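Transcriptional regulator, SorC family (Enterococcus faecalis, PDB 2O0M) probably regulates transcription as a SorC-family repressor or activator, binding DNA and responding to a sugar or sugar-phosphate effector through its C-terminal domain. Local coordinates at residues T132-L135 / N136-P140; I97-E100 / M101-F105. One frame throughout, in Å; residues are numbered along the deposited sequence.

How the contacts relate
From the N terminus, helix 96-105 comes first and holds contact 2 (97-100 with 101-105); strand 109-113 follows, and then helix 122-138, whose last turns form contact 1 (132-135 with 136-140). Both contacts are local, contact 2 inside its helix, contact 1 at the end of its helix and just beyond, so they close no long loop; they follow in series and neither nest nor cross. Their centres lie about 21 Å apart and their nearest atoms about 9 Å, without touching. Contact 2 packs on strand 109-113 and helices 313-320 and 333-339. Contact 1 lies over strands 238-245, 302-306 and 328-332. Strands 109-113 and 328-332 pair in parallel, so the two contacts pack on neighbouring strands of the one mixed sheet.

Contact 1 (T132-L135 / N136-P140); sequences TNTL and NLLLP
The last turns of helix 122-138 and its exit towards strand 142-148 form this contact, on one side of the Rossmann-like sheet of the putative sugar-binding domain. Leu139, the first residue to leave helical backbone angles, still donates its N-H to Leu135 O, with N 2.9 Å from that oxygen, and Leu138 N reaches Thr134 O at 2.9 Å. Asn136 N to Thr132 O and Leu137 N to Asn133 O complete the run of i to i+4 bonds. Leu135 and Leu139 meet one turn apart: CD1 of Leu139 lies 3.9 Å from CB of Leu135, and both side chains touch Cys238 of strand 238-245. Beside them Thr134 and Leu138 run side by side, Thr134 CG2 3.8 Å from Leu138 CD1. With chi1 at -65°, Thr134 holds this methyl anti to its own N, towards Leu138, while OG1 bonds back to Val130 O. Both residues rest on Trp328, and Leu138 also touches Tyr302. On the exposed side a water donates to Asn133 O at 2.7 Å and accepts from Asn136 ND2 at 3.1 Å. Asn133 O is thus gripped twice, by Leu137 N and by the water. The other end of the Asn136 amide, OD1, takes a bond from Arg169 NH2, and NH1 of the same guanidinium bonds Leu139 O. Arg169 therefore ties the end of the helix to the start of strand 169-175, and the amide, held by water at ND2 and by arginine at OD1, has its rotation fixed from both ends.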
# COMPACT_ATOMS: atom_id res chain seq x y z
N THR A 132 -5.42 11.71 5.30
CA THR A 132 -6.75 12.31 5.26
C THR A 132 -6.72 13.63 4.47
O THR A 132 -7.51 13.84 3.55
CB THR A 132 -7.31 12.50 6.67
OG1 THR A 132 -7.39 11.22 7.30
CG2 THR A 132 -8.70 13.10 6.63
N ASN A 133 -5.79 14.50 4.81
CA ASN A 133 -5.68 15.80 4.14
C ASN A 133 -5.36 15.64 2.66
O ASN A 133 -5.91 16.35 1.81
CB ASN A 133 -4.64 16.66 4.85
CG ASN A 133 -5.09 17.04 6.25
OD1 ASN A 133 -6.29 17.12 6.55
ND2 ASN A 133 -4.12 17.29 7.13
N THR A 134 -4.51 14.67 2.36
CA THR A 134 -4.07 14.39 1.00
C THR A 134 -5.24 13.89 0.14
O THR A 134 -5.48 14.39 -0.95
CB THR A 134 -2.92 13.38 1.00
OG1 THR A 134 -1.77 13.96 1.65
CG2 THR A 134 -2.54 12.95 -0.40
N LEU A 135 -5.97 12.89 0.64
CA LEU A 135 -7.14 12.39 -0.08
C LEU A 135 -8.27 13.42 -0.14
O LEU A 135 -9.01 13.45 -1.11
CB LEU A 135 -7.63 11.07 0.51
CG LEU A 135 -6.64 9.90 0.45
CD1 LEU A 135 -7.28 8.67 1.00
CD2 LEU A 135 -6.12 9.64 -0.97
N ASN A 136 -8.41 14.26 0.87
CA ASN A 136 -9.43 15.30 0.82
C ASN A 136 -9.16 16.25 -0.34
O ASN A 136 -10.08 16.66 -1.05
CB ASN A 136 -9.46 16.08 2.13
CG ASN A 136 -10.51 17.16 2.13
OD1 ASN A 136 -11.63 16.94 1.69
ND2 ASN A 136 -10.16 18.34 2.63
N LEU A 137 -7.89 16.59 -0.51
CA LEU A 137 -7.47 17.44 -1.63
C LEU A 137 -7.60 16.74 -2.98
O LEU A 137 -8.07 17.34 -3.95
CB LEU A 137 -6.02 17.89 -1.43
CG LEU A 137 -5.31 18.59 -2.60
CD1 LEU A 137 -5.86 19.99 -2.78
CD2 LEU A 137 -3.80 18.65 -2.41
N LEU A 138 -7.14 15.49 -3.05
CA LEU A 138 -7.01 14.77 -4.32
C LEU A 138 -8.33 14.19 -4.85
O LEU A 138 -8.61 14.28 -6.05
CB LEU A 138 -5.97 13.63 -4.20
CG LEU A 138 -4.48 13.97 -4.11
CD1 LEU A 138 -3.64 12.70 -4.05
CD2 LEU A 138 -4.01 14.84 -5.28
N LEU A 139 -9.13 13.59 -3.98
CA LEU A 139 -10.31 12.85 -4.44
C LEU A 139 -11.44 13.79 -4.89
O LEU A 139 -11.91 14.62 -4.10
CB LEU A 139 -10.81 11.89 -3.36
CG LEU A 139 -9.85 10.77 -2.96
CD1 LEU A 139 -10.51 9.98 -1.85
CD2 LEU A 139 -9.51 9.86 -4.13
N PRO A 140 -11.86 13.68 -6.16
CA PRO A 140 -12.97 14.51 -6.63
C PRO A 140 -14.34 14.08 -6.13
O PRO A 140 -14.51 12.98 -5.59
CB PRO A 140 -12.93 14.32 -8.15
CG PRO A 140 -11.69 13.63 -8.45
CD PRO A 140 -11.33 12.84 -7.24
O HOH W 1 -7.06 18.62 2.72

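Contact 2 (I97-E100 / M101-F105); sequences IEKE and MTQYF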
# COMPACT_ATOMS: atom_id res chain seq x y z
N ILE A 97 13.66 19.52 2.62
CA ILE A 97 13.85 18.06 2.60
C ILE A 97 12.81 17.39 1.69
O ILE A 97 13.13 16.42 1.00
CB ILE A 97 13.85 17.46 4.05
CG1 ILE A 97 14.30 16.00 4.03
CG2 ILE A 97 12.50 17.61 4.73
CD1 ILE A 97 14.60 15.43 5.41
N GLU A 98 11.59 17.91 1.69
CA GLU A 98 10.53 17.40 0.81
C GLU A 98 10.89 17.59 -0.66
O GLU A 98 10.69 16.70 -1.48
CB GLU A 98 9.19 18.08 1.12
CG GLU A 98 8.60 17.61 2.45
CD GLU A 98 7.35 18.36 2.86
OE1 GLU A 98 7.08 19.45 2.33
OE2 GLU A 98 6.62 17.84 3.74
N LYS A 99 11.43 18.77 -0.99
CA LYS A 99 11.90 19.05 -2.35
C LYS A 99 12.99 18.07 -2.76
O LYS A 99 12.97 17.53 -3.86
CB LYS A 99 12.44 20.47 -2.45
CG LYS A 99 13.17 20.79 -3.77
CD LYS A 99 13.82 22.16 -3.69
CE LYS A 99 14.81 22.39 -4.84
NZ LYS A 99 15.65 23.62 -4.63
N GLU A 100 13.96 17.87 -1.88
CA GLU A 100 15.07 16.99 -2.17
C GLU A 100 14.56 15.56 -2.40
O GLU A 100 15.03 14.86 -3.30
CB GLU A 100 16.12 17.03 -1.05
CG GLU A 100 16.92 18.35 -1.01
CD GLU A 100 18.06 18.35 -0.00
OE1 GLU A 100 18.54 17.26 0.40
OE2 GLU A 100 18.51 19.46 0.38
N MSE A 101 13.57 15.14 -1.62
CA MSE A 101 13.00 13.80 -1.79
C MSE A 101 12.26 13.64 -3.11
O MSE A 101 12.45 12.65 -3.81
CB MSE A 101 12.07 13.43 -0.62
CG MSE A 101 12.80 13.13 0.68
SE MSE A 101 13.76 11.43 0.62
CE MSE A 101 12.23 10.28 0.80
N THR A 102 11.42 14.62 -3.47
CA THR A 102 10.68 14.51 -4.73
C THR A 102 11.62 14.46 -5.92
O THR A 102 11.40 13.71 -6.86
CB THR A 102 9.67 15.67 -4.95
OG1 THR A 102 10.37 16.89 -5.16
CG2 THR A 102 8.75 15.81 -3.77
N GLN A 103 12.69 15.26 -5.88
CA GLN A 103 13.67 15.30 -6.96
C GLN A 103 14.52 14.04 -7.01
O GLN A 103 14.88 13.57 -8.09
CB GLN A 103 14.52 16.56 -6.83
CG GLN A 103 13.68 17.81 -7.03
CD GLN A 103 14.48 19.09 -7.15
OE1 GLN A 103 15.60 19.18 -6.66
NE2 GLN A 103 13.92 20.08 -7.83
N TYR A 104 14.83 13.48 -5.85
CA TYR A 104 15.62 12.25 -5.79
C TYR A 104 14.91 11.13 -6.55
O TYR A 104 15.55 10.37 -7.28
CB TYR A 104 15.84 11.84 -4.33
CG TYR A 104 16.76 10.66 -4.12
CD1 TYR A 104 16.26 9.36 -4.10
CD2 TYR A 104 18.12 10.85 -3.91
CE1 TYR A 104 17.10 8.28 -3.90
CE2 TYR A 104 18.96 9.77 -3.70
CZ TYR A 104 18.45 8.49 -3.70
OH TYR A 104 19.29 7.43 -3.49
N PHE A 105 13.59 11.04 -6.39
CA PHE A 105 12.82 9.95 -6.99
C PHE A 105 12.14 10.33 -8.30
O PHE A 105 11.67 9.45 -9.04
CB PHE A 105 11.77 9.43 -6.00
CG PHE A 105 12.37 8.73 -4.82
CD1 PHE A 105 12.16 9.22 -3.53
CD2 PHE A 105 13.16 7.61 -5.00
CE1 PHE A 105 12.73 8.57 -2.45
CE2 PHE A 105 13.73 6.97 -3.90
CZ PHE A 105 13.52 7.46 -2.64
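Ile97 to Glu100 and Met101 to Tyr104 are joined by four i to i+4 backbone bonds, from Met101 N to Ile97 O at 2.9 Å through to Tyr104 N to Glu100 O at 2.9 Å. Lys99 O accepts twice, from Gln103 N at 3.1 Å and from Thr102 OG1 at 3.0 Å, both from the same face of its carbonyl plane. The hydroxyl approaches well off the carbonyl direction, at a C=O...OG1 angle of 120°, whereas Gln103 N comes in at 157°; chi1 of 68° sets OG1 between the backbone N and carbonyl carbon of Thr102, and leaves CG2 3.1 Å from Glu98 O. The extended Lys99 chain and the Gln103 side chain pass at a slant, Lys99 CE 3.8 Å from Gln103 OE1. The helix, 96-105, is the first of the modelled chain and leads into strand 109-113 of the parallel core of the sheet; Glu98 ties the helix to that strand through a salt bridge from OE1 to Arg109 and a bond from Val112 N to OE2. The bent selenomethionine Met101 is buried against Cys110, Ala336 and Ile339, and its CE meets the edge of the Phe105 ring in plane. Over one face of that ring, 3.5 Å above its plane and towards the rim, lies Tyr104 CD1.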